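Local coordinates for putative exported protein (Bacteroides fragilis NCTC 9343, PDB 3IEE), which is of unknown function but is probably exported as a lipoprotein and folds into a mainly alpha-helical structure without strands, at residues A[46-54]-A[129-140]; A[204-215]-A[234-245]. All coordinates share one frame; numbering follows the deposited sequence.

Interaction 1: A[46-54]-A[129-140]. With EDO (1,2-ethanediol), chain C.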
# COMPACT_ATOMS: atom_id res chain seq x y z
N VAL A 46 9.97 4.23 7.33
CA VAL A 46 10.50 5.31 6.53
C VAL A 46 10.29 6.68 7.21
O VAL A 46 11.22 7.49 7.25
CB VAL A 46 9.89 5.29 5.11
CG1 VAL A 46 10.37 6.51 4.28
CG2 VAL A 46 10.23 3.95 4.40
N ASN A 47 9.09 6.92 7.75
CA ASN A 47 8.77 8.12 8.56
C ASN A 47 9.77 8.31 9.74
O ASN A 47 10.23 9.44 10.02
CB ASN A 47 7.37 8.01 9.18
CG ASN A 47 6.24 8.16 8.15
OD1 ASN A 47 6.48 8.52 7.01
ND2 ASN A 47 5.00 7.89 8.58
N ALA A 48 10.05 7.18 10.41
CA ALA A 48 11.01 7.12 11.52
C ALA A 48 12.43 7.50 11.10
O ALA A 48 13.14 8.21 11.87
CB ALA A 48 10.98 5.72 12.19
N VAL A 49 12.87 7.03 9.93
CA VAL A 49 14.18 7.39 9.41
C VAL A 49 14.23 8.91 9.16
O VAL A 49 15.17 9.57 9.58
CB VAL A 49 14.57 6.55 8.15
CG1 VAL A 49 15.79 7.09 7.49
CG2 VAL A 49 14.74 5.05 8.52
N LEU A 50 13.21 9.44 8.48
CA LEU A 50 13.17 10.87 8.17
C LEU A 50 13.07 11.73 9.44
O LEU A 50 13.69 12.79 9.56
CB LEU A 50 12.02 11.18 7.23
CG LEU A 50 12.12 10.63 5.79
CD1 LEU A 50 10.72 10.81 5.13
CD2 LEU A 50 13.23 11.34 4.96
N ASP A 51 12.27 11.27 10.39
CA ASP A 51 12.12 11.98 11.67
C ASP A 51 13.47 12.05 12.41
O ASP A 51 13.82 13.11 12.96
CB ASP A 51 11.10 11.28 12.55
CG ASP A 51 9.65 11.57 12.16
OD1 ASP A 51 9.40 12.55 11.47
OD2 ASP A 51 8.77 10.82 12.63
N TYR A 52 14.17 10.93 12.48
CA TYR A 52 15.52 10.87 13.07
C TYR A 52 16.49 11.77 12.33
O TYR A 52 17.25 12.52 12.95
CB TYR A 52 16.06 9.43 13.09
CG TYR A 52 17.47 9.33 13.73
CD1 TYR A 52 17.67 9.50 15.10
CD2 TYR A 52 18.59 9.18 12.93
CE1 TYR A 52 18.93 9.45 15.65
CE2 TYR A 52 19.85 9.11 13.46
CZ TYR A 52 20.04 9.27 14.82
OH TYR A 52 21.30 9.17 15.36
N MSE A 53 16.51 11.71 11.01
CA MSE A 53 17.32 12.66 10.25
C MSE A 53 17.07 14.10 10.66
O MSE A 53 18.02 14.83 10.96
CB MSE A 53 17.14 12.47 8.72
CG MSE A 53 17.74 11.19 8.21
SE MSE A 53 17.31 10.79 6.39
CE MSE A 53 18.48 12.06 5.51
N GLU A 54 15.79 14.51 10.71
CA GLU A 54 15.43 15.88 11.10
C GLU A 54 15.94 16.19 12.52
O GLU A 54 16.54 17.24 12.77
CB GLU A 54 13.91 16.09 11.12
CG GLU A 54 13.21 16.05 9.79
CD GLU A 54 11.65 15.98 9.91
OE1 GLU A 54 11.10 15.53 10.95
OE2 GLU A 54 10.97 16.41 8.94
N LEU A 129 20.72 16.61 1.35
CA LEU A 129 20.51 15.16 1.37
C LEU A 129 19.21 14.77 2.10
O LEU A 129 18.56 13.80 1.71
CB LEU A 129 21.72 14.44 1.97
CG LEU A 129 22.19 13.15 1.32
CD1 LEU A 129 22.29 13.24 -0.23
CD2 LEU A 129 23.49 12.73 1.92
N LEU A 130 18.80 15.55 3.10
CA LEU A 130 17.51 15.32 3.75
C LEU A 130 16.42 15.57 2.73
O LEU A 130 15.49 14.78 2.59
CB LEU A 130 17.33 16.21 4.99
CG LEU A 130 16.01 16.15 5.76
CD1 LEU A 130 15.58 14.72 6.06
CD2 LEU A 130 16.01 16.96 7.06
N ASP A 131 16.54 16.68 2.00
CA ASP A 131 15.52 17.01 1.00
C ASP A 131 15.46 15.95 -0.11
O ASP A 131 14.38 15.59 -0.55
CB ASP A 131 15.73 18.42 0.43
CG ASP A 131 15.39 19.53 1.41
OD1 ASP A 131 14.61 19.32 2.36
OD2 ASP A 131 15.93 20.66 1.22
N VAL A 132 16.59 15.45 -0.53
CA VAL A 132 16.62 14.35 -1.48
C VAL A 132 15.91 13.12 -0.94
O VAL A 132 15.18 12.43 -1.66
CB VAL A 132 18.04 13.97 -1.82
CG1 VAL A 132 18.13 12.66 -2.49
CG2 VAL A 132 18.72 15.08 -2.69
N ASN A 133 16.09 12.82 0.34
CA ASN A 133 15.43 11.66 0.91
C ASN A 133 13.93 11.82 1.08
O ASN A 133 13.21 10.83 0.95
CB ASN A 133 16.09 11.21 2.23
CG ASN A 133 17.15 10.12 2.02
OD1 ASN A 133 17.68 9.95 0.93
ND2 ASN A 133 17.46 9.38 3.08
N TYR A 134 13.43 13.05 1.31
CA TYR A 134 11.99 13.25 1.28
C TYR A 134 11.44 12.87 -0.10
O TYR A 134 10.41 12.21 -0.19
CB TYR A 134 11.56 14.67 1.61
CG TYR A 134 11.73 15.11 3.05
CD1 TYR A 134 11.15 14.40 4.11
CD2 TYR A 134 12.42 16.30 3.33
CE1 TYR A 134 11.31 14.82 5.43
CE2 TYR A 134 12.58 16.74 4.64
CZ TYR A 134 12.02 16.01 5.68
OH TYR A 134 12.19 16.53 6.95
N GLN A 135 12.13 13.30 -1.15
CA GLN A 135 11.72 12.97 -2.52
C GLN A 135 11.81 11.47 -2.86
O GLN A 135 10.93 10.95 -3.54
CB GLN A 135 12.54 13.78 -3.54
CG GLN A 135 12.09 13.59 -5.00
CD GLN A 135 10.63 14.01 -5.20
OE1 GLN A 135 10.22 15.05 -4.70
NE2 GLN A 135 9.85 13.19 -5.91
N LEU A 136 12.87 10.80 -2.42
CA LEU A 136 13.00 9.34 -2.60
C LEU A 136 11.89 8.60 -1.88
O LEU A 136 11.35 7.60 -2.41
CB LEU A 136 14.38 8.83 -2.13
CG LEU A 136 15.56 9.21 -3.05
CD1 LEU A 136 16.88 8.91 -2.43
CD2 LEU A 136 15.42 8.43 -4.40
N SER A 137 11.53 9.04 -0.68
CA SER A 137 10.41 8.44 0.05
C SER A 137 9.11 8.50 -0.75
O SER A 137 8.34 7.52 -0.85
CB SER A 137 10.20 9.17 1.35
OG SER A 137 9.07 8.63 1.98
N THR A 138 8.82 9.66 -1.31
CA THR A 138 7.64 9.83 -2.15
C THR A 138 7.68 8.90 -3.40
O THR A 138 6.68 8.25 -3.72
CB THR A 138 7.47 11.35 -2.52
OG1 THR A 138 6.86 12.01 -1.39
CG2 THR A 138 6.61 11.52 -3.81
N GLN A 139 8.85 8.80 -4.03
CA GLN A 139 9.07 7.95 -5.19
C GLN A 139 8.83 6.49 -4.84
O GLN A 139 8.16 5.82 -5.61
CB GLN A 139 10.47 8.09 -5.75
CG GLN A 139 10.63 9.39 -6.47
CD GLN A 139 12.07 9.66 -6.86
OE1 GLN A 139 12.49 10.81 -6.93
NE2 GLN A 139 12.83 8.60 -7.14
N MSE A 140 9.41 6.03 -3.72
CA MSE A 140 9.22 4.61 -3.25
C MSE A 140 7.75 4.32 -3.15
O MSE A 140 7.24 3.30 -3.66
CB MSE A 140 9.95 4.36 -1.91
CG MSE A 140 11.48 4.39 -2.06
SE MSE A 140 12.29 4.54 -0.29
CE MSE A 140 11.53 3.00 0.48
C1 EDO C . 6.74 6.68 3.69
O1 EDO C . 5.66 7.38 4.35
C2 EDO C . 6.69 6.91 2.18
O2 EDO C . 7.72 6.18 1.50
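S137, whose OG packs against V46 CG1 at 3.4 Å, accepts a hydrogen bond at its backbone O from O2 of a 1,2-ethanediol (S137 O to O2, 2.8 Å). The diol probably comes from the crystallisation liquor. Its O1 donates to N47 OD1, so the small molecule bridges the two helices beside V46.

L50 enters as a knob among L130, N133, Y134 and S137. Its CD1 comes obliquely to the tyrosine ring, 3.8 Å from Y134 CD1, and its CD2 reaches 4.0 Å from N133 CB. One turn on, M53, a selenomethionine, lays CB against L130 CD1 at 3.8 Å. Its SE lies 3.6 Å from N133 ND2, and the bend at chi3 (75°) turns CE back to the same amide. The N133 amide is held by helix 87-119, through F107 O and N110.

E54 and Y134 swing in from the flanks of their helices to close one border of the contact. Y134 OH and E54 OE2 are modelled as a hydrogen-bonded pair only 2.3 Å apart, a very short and doubtful distance. OE2 lies at the edge of the phenol ring, near its plane, while the carboxylate itself is turned 63° from that plane. H193, outside the two segments, meets the Y134 ring at an incline and is touched by E54. With the axes of segments 46-54 and 129-140 10.8 Å apart and their directions 166° from parallel, this is antiparallel knobs-into-holes packing within an all-helical bundle.

Interaction 2: A[204-215]-A[234-245]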
# COMPACT_ATOMS: atom_id res chain seq x y z
N VAL A 204 -10.98 7.90 -1.31
CA VAL A 204 -12.20 7.79 -0.49
C VAL A 204 -13.44 7.83 -1.37
O VAL A 204 -14.42 7.06 -1.17
CB VAL A 204 -12.26 8.87 0.59
CG1 VAL A 204 -13.66 8.89 1.22
CG2 VAL A 204 -11.13 8.66 1.61
N ALA A 205 -13.39 8.63 -2.44
CA ALA A 205 -14.51 8.66 -3.38
C ALA A 205 -14.60 7.34 -4.15
O ALA A 205 -15.70 6.86 -4.42
CB ALA A 205 -14.34 9.89 -4.36
N GLU A 206 -13.47 6.72 -4.48
CA GLU A 206 -13.49 5.38 -5.12
C GLU A 206 -14.08 4.36 -4.17
O GLU A 206 -14.91 3.52 -4.56
CB GLU A 206 -12.10 4.90 -5.50
CG GLU A 206 -11.47 5.67 -6.64
CD GLU A 206 -10.02 5.24 -6.90
OE1 GLU A 206 -9.57 4.17 -6.40
OE2 GLU A 206 -9.34 6.03 -7.62
N LEU A 207 -13.62 4.41 -2.92
CA LEU A 207 -14.12 3.49 -1.90
C LEU A 207 -15.64 3.64 -1.75
O LEU A 207 -16.38 2.66 -1.63
CB LEU A 207 -13.38 3.68 -0.60
CG LEU A 207 -13.72 2.66 0.51
CD1 LEU A 207 -13.61 1.19 0.09
CD2 LEU A 207 -12.86 2.96 1.74
N THR A 208 -16.08 4.89 -1.74
CA THR A 208 -17.52 5.16 -1.64
C THR A 208 -18.32 4.56 -2.82
O THR A 208 -19.35 3.94 -2.61
CB THR A 208 -17.76 6.65 -1.50
OG1 THR A 208 -17.15 7.14 -0.29
CG2 THR A 208 -19.27 6.96 -1.49
N LYS A 209 -17.82 4.73 -4.06
CA LYS A 209 -18.42 4.09 -5.22
C LYS A 209 -18.45 2.58 -5.08
O LYS A 209 -19.47 1.95 -5.42
CB LYS A 209 -17.68 4.46 -6.51
CG LYS A 209 -17.89 5.88 -6.93
CD LYS A 209 -16.93 6.25 -8.11
CE LYS A 209 -16.28 7.69 -7.96
NZ LYS A 209 -14.72 7.73 -8.03
N GLN A 210 -17.35 1.98 -4.59
CA GLN A 210 -17.33 0.53 -4.36
C GLN A 210 -18.40 0.13 -3.34
O GLN A 210 -19.12 -0.89 -3.48
CB GLN A 210 -15.91 0.09 -3.92
CG GLN A 210 -14.91 0.27 -5.07
CD GLN A 210 -13.49 0.32 -4.66
OE1 GLN A 210 -13.12 0.04 -3.52
NE2 GLN A 210 -12.66 0.75 -5.61
N LEU A 211 -18.51 0.91 -2.26
CA LEU A 211 -19.48 0.60 -1.21
C LEU A 211 -20.92 0.72 -1.74
O LEU A 211 -21.73 -0.16 -1.49
CB LEU A 211 -19.26 1.47 0.02
CG LEU A 211 -20.23 1.29 1.16
CD1 LEU A 211 -20.27 -0.17 1.60
CD2 LEU A 211 -19.83 2.23 2.34
N ASP A 212 -21.20 1.76 -2.52
CA ASP A 212 -22.51 1.93 -3.23
C ASP A 212 -22.81 0.71 -4.11
O ASP A 212 -23.88 0.19 -4.11
CB ASP A 212 -22.54 3.22 -4.09
CG ASP A 212 -22.58 4.53 -3.29
OD1 ASP A 212 -22.95 4.52 -2.11
OD2 ASP A 212 -22.27 5.59 -3.88
N ALA A 213 -21.80 0.22 -4.85
CA ALA A 213 -21.99 -0.96 -5.68
C ALA A 213 -22.33 -2.19 -4.83
O ALA A 213 -23.25 -2.98 -5.15
CB ALA A 213 -20.78 -1.24 -6.54
N ALA A 214 -21.61 -2.34 -3.72
CA ALA A 214 -21.79 -3.46 -2.77
C ALA A 214 -23.18 -3.45 -2.20
O ALA A 214 -23.83 -4.51 -2.08
CB ALA A 214 -20.79 -3.36 -1.64
N LYS A 215 -23.68 -2.27 -1.87
CA LYS A 215 -25.02 -2.13 -1.26
C LYS A 215 -26.16 -2.49 -2.22
O LYS A 215 -27.29 -2.80 -1.79
CB LYS A 215 -25.20 -0.71 -0.72
CG LYS A 215 -24.42 -0.38 0.56
CD LYS A 215 -24.57 1.08 0.93
CE LYS A 215 -23.92 1.40 2.24
NZ LYS A 215 -23.89 2.89 2.49
N LEU A 234 -19.44 -4.37 5.38
CA LEU A 234 -19.92 -3.15 4.73
C LEU A 234 -20.11 -1.99 5.74
O LEU A 234 -19.80 -0.84 5.45
CB LEU A 234 -21.23 -3.39 4.00
CG LEU A 234 -21.22 -4.31 2.79
CD1 LEU A 234 -22.54 -4.26 2.02
CD2 LEU A 234 -20.04 -3.98 1.90
N SER A 235 -20.67 -2.33 6.89
CA SER A 235 -20.87 -1.35 7.96
C SER A 235 -19.53 -0.78 8.43
O SER A 235 -19.39 0.45 8.64
CB SER A 235 -21.66 -1.98 9.11
OG SER A 235 -21.92 -1.02 10.14
N GLN A 236 -18.53 -1.63 8.51
CA GLN A 236 -17.20 -1.20 8.92
C GLN A 236 -16.47 -0.36 7.87
O GLN A 236 -15.71 0.57 8.20
CB GLN A 236 -16.38 -2.43 9.30
CG GLN A 236 -16.96 -2.99 10.55
CD GLN A 236 -16.25 -4.21 11.01
OE1 GLN A 236 -15.03 -4.17 11.18
NE2 GLN A 236 -16.98 -5.31 11.23
N VAL A 237 -16.72 -0.68 6.62
CA VAL A 237 -16.20 0.15 5.54
C VAL A 237 -16.77 1.56 5.63
O VAL A 237 -16.06 2.55 5.51
CB VAL A 237 -16.46 -0.45 4.14
CG1 VAL A 237 -16.02 0.56 3.06
CG2 VAL A 237 -15.80 -1.83 4.02
N GLU A 238 -18.06 1.66 5.86
CA GLU A 238 -18.71 2.94 6.01
C GLU A 238 -18.12 3.73 7.20
O GLU A 238 -17.85 4.93 7.09
CB GLU A 238 -20.20 2.73 6.10
CG GLU A 238 -20.97 4.04 6.16
CD GLU A 238 -22.38 3.97 5.67
OE1 GLU A 238 -22.78 2.97 5.08
OE2 GLU A 238 -23.11 4.96 5.88
N THR A 239 -17.90 3.05 8.32
CA THR A 239 -17.23 3.68 9.47
C THR A 239 -15.84 4.20 9.11
O THR A 239 -15.42 5.30 9.52
CB THR A 239 -17.13 2.64 10.61
OG1 THR A 239 -18.47 2.33 11.00
CG2 THR A 239 -16.32 3.14 11.82
N PHE A 240 -15.13 3.39 8.35
CA PHE A 240 -13.78 3.76 7.90
C PHE A 240 -13.81 5.03 7.02
O PHE A 240 -13.03 5.96 7.21
CB PHE A 240 -13.17 2.59 7.15
CG PHE A 240 -11.81 2.87 6.61
CD1 PHE A 240 -11.61 3.37 5.31
CD2 PHE A 240 -10.71 2.56 7.37
CE1 PHE A 240 -10.29 3.59 4.80
CE2 PHE A 240 -9.44 2.78 6.88
CZ PHE A 240 -9.22 3.26 5.61
N ILE A 241 -14.72 5.05 6.06
CA ILE A 241 -14.87 6.21 5.18
C ILE A 241 -15.11 7.47 6.01
O ILE A 241 -14.49 8.52 5.78
CB ILE A 241 -16.01 6.02 4.17
CG1 ILE A 241 -15.68 4.92 3.14
CG2 ILE A 241 -16.43 7.38 3.48
CD1 ILE A 241 -16.91 4.50 2.38
N LYS A 242 -16.00 7.37 6.98
CA LYS A 242 -16.35 8.52 7.82
C LYS A 242 -15.13 8.97 8.68
O LYS A 242 -14.91 10.18 8.86
CB LYS A 242 -17.59 8.22 8.66
CG LYS A 242 -18.85 8.16 7.79
CD LYS A 242 -20.23 8.04 8.52
CE LYS A 242 -20.50 6.66 9.09
NZ LYS A 242 -21.96 6.41 9.41
N GLN A 243 -14.38 8.02 9.19
CA GLN A 243 -13.17 8.33 9.97
C GLN A 243 -12.12 9.03 9.08
O GLN A 243 -11.47 9.97 9.52
CB GLN A 243 -12.57 7.06 10.57
CG GLN A 243 -13.35 6.46 11.75
CD GLN A 243 -12.51 5.38 12.47
OE1 GLN A 243 -11.49 4.87 11.95
NE2 GLN A 243 -12.91 5.05 13.68
N VAL A 244 -11.95 8.57 7.84
CA VAL A 244 -10.94 9.16 6.97
C VAL A 244 -11.36 10.59 6.69
O VAL A 244 -10.54 11.49 6.74
CB VAL A 244 -10.72 8.41 5.65
CG1 VAL A 244 -9.74 9.23 4.70
CG2 VAL A 244 -10.21 6.98 5.90
N LYS A 245 -12.65 10.80 6.42
CA LYS A 245 -13.15 12.17 6.21
C LYS A 245 -12.90 13.11 7.39
O LYS A 245 -12.49 14.26 7.21
CB LYS A 245 -14.62 12.13 5.84
CG LYS A 245 -14.81 11.66 4.44
CD LYS A 245 -16.26 11.69 4.12
CE LYS A 245 -16.53 11.18 2.75
NZ LYS A 245 -17.94 10.76 2.74
O HOH W 1 -17.71 9.59 0.33
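L211 and I241 carry the apolar packing, each a knob in the other helix. L211 sits among L234, V237, E238 and I241, and I241 among V204, L207, T208 and L211. Their ends meet directly, L211 CD2 lying 3.7 Å from I241 CD1. The L211 branches divide the work: with CG swung opposite the backbone N (chi1 178°), CD2 faces I241 and the CB of E238, while CD1 turns to L234 CD2, which also packs on A214 CB. L207 crosses I241 obliquely and sets its CD2 3.8 Å from F240 CD1, at roughly a right angle to the phenylalanine side chain; its CD1 touches V237 CG1. V244 CG2, from the same helix as F240, lies over one face of the F240 ring, offset toward its margin. At the next turn V204 and V244 slide past each other in opposite senses, and the 3.4 Å between V204 CG2 and V244 CG1 is tighter than usual for two methyls.

Segments 204-215 and 234-245 run antiparallel, 158° between directions and 10.5 Å between axes, as knobs-into-holes neighbours in the C-terminal helical bundle. M182 of helix 169-189 covers L207 and F240, and L261 of helix 255-268 meets V244.

Charged and polar groups lie along one border of the contact. K215, fully extended beyond CG, puts NZ 2.8 Å from E238 OE1 in a salt bridge, approaching from 42° out of the carboxylate plane. K242 joins this network through a long contact with E238 OE2. T208 OG1 donates to V204 O from above the carbonyl plane, on the face opposite T208 N, which also bonds that oxygen. A water donates to T208 OG1 (2.6 Å) and accepts from K245 NZ, linking the two helices.

In the fold
Interaction 1 lies wholly earlier in the chain than interaction 2, and the two sit on opposite sides of the chain's centre, each contact centre about 18 Å from it. Their own centres are 31 Å apart and their nearest atoms about 15 Å, so they do not touch. They also belong to different sequence families: 46-54 with 129-140 to DUF6845, 204-215 with 234-245 to the DUF3829-like C-terminal region. Both join antiparallel helices, but interaction 1 pairs helices distant in sequence, whereas interaction 2 pairs consecutive ones, 197-215 and 224-247. No active site is known; the ethanediol belongs to interaction 1.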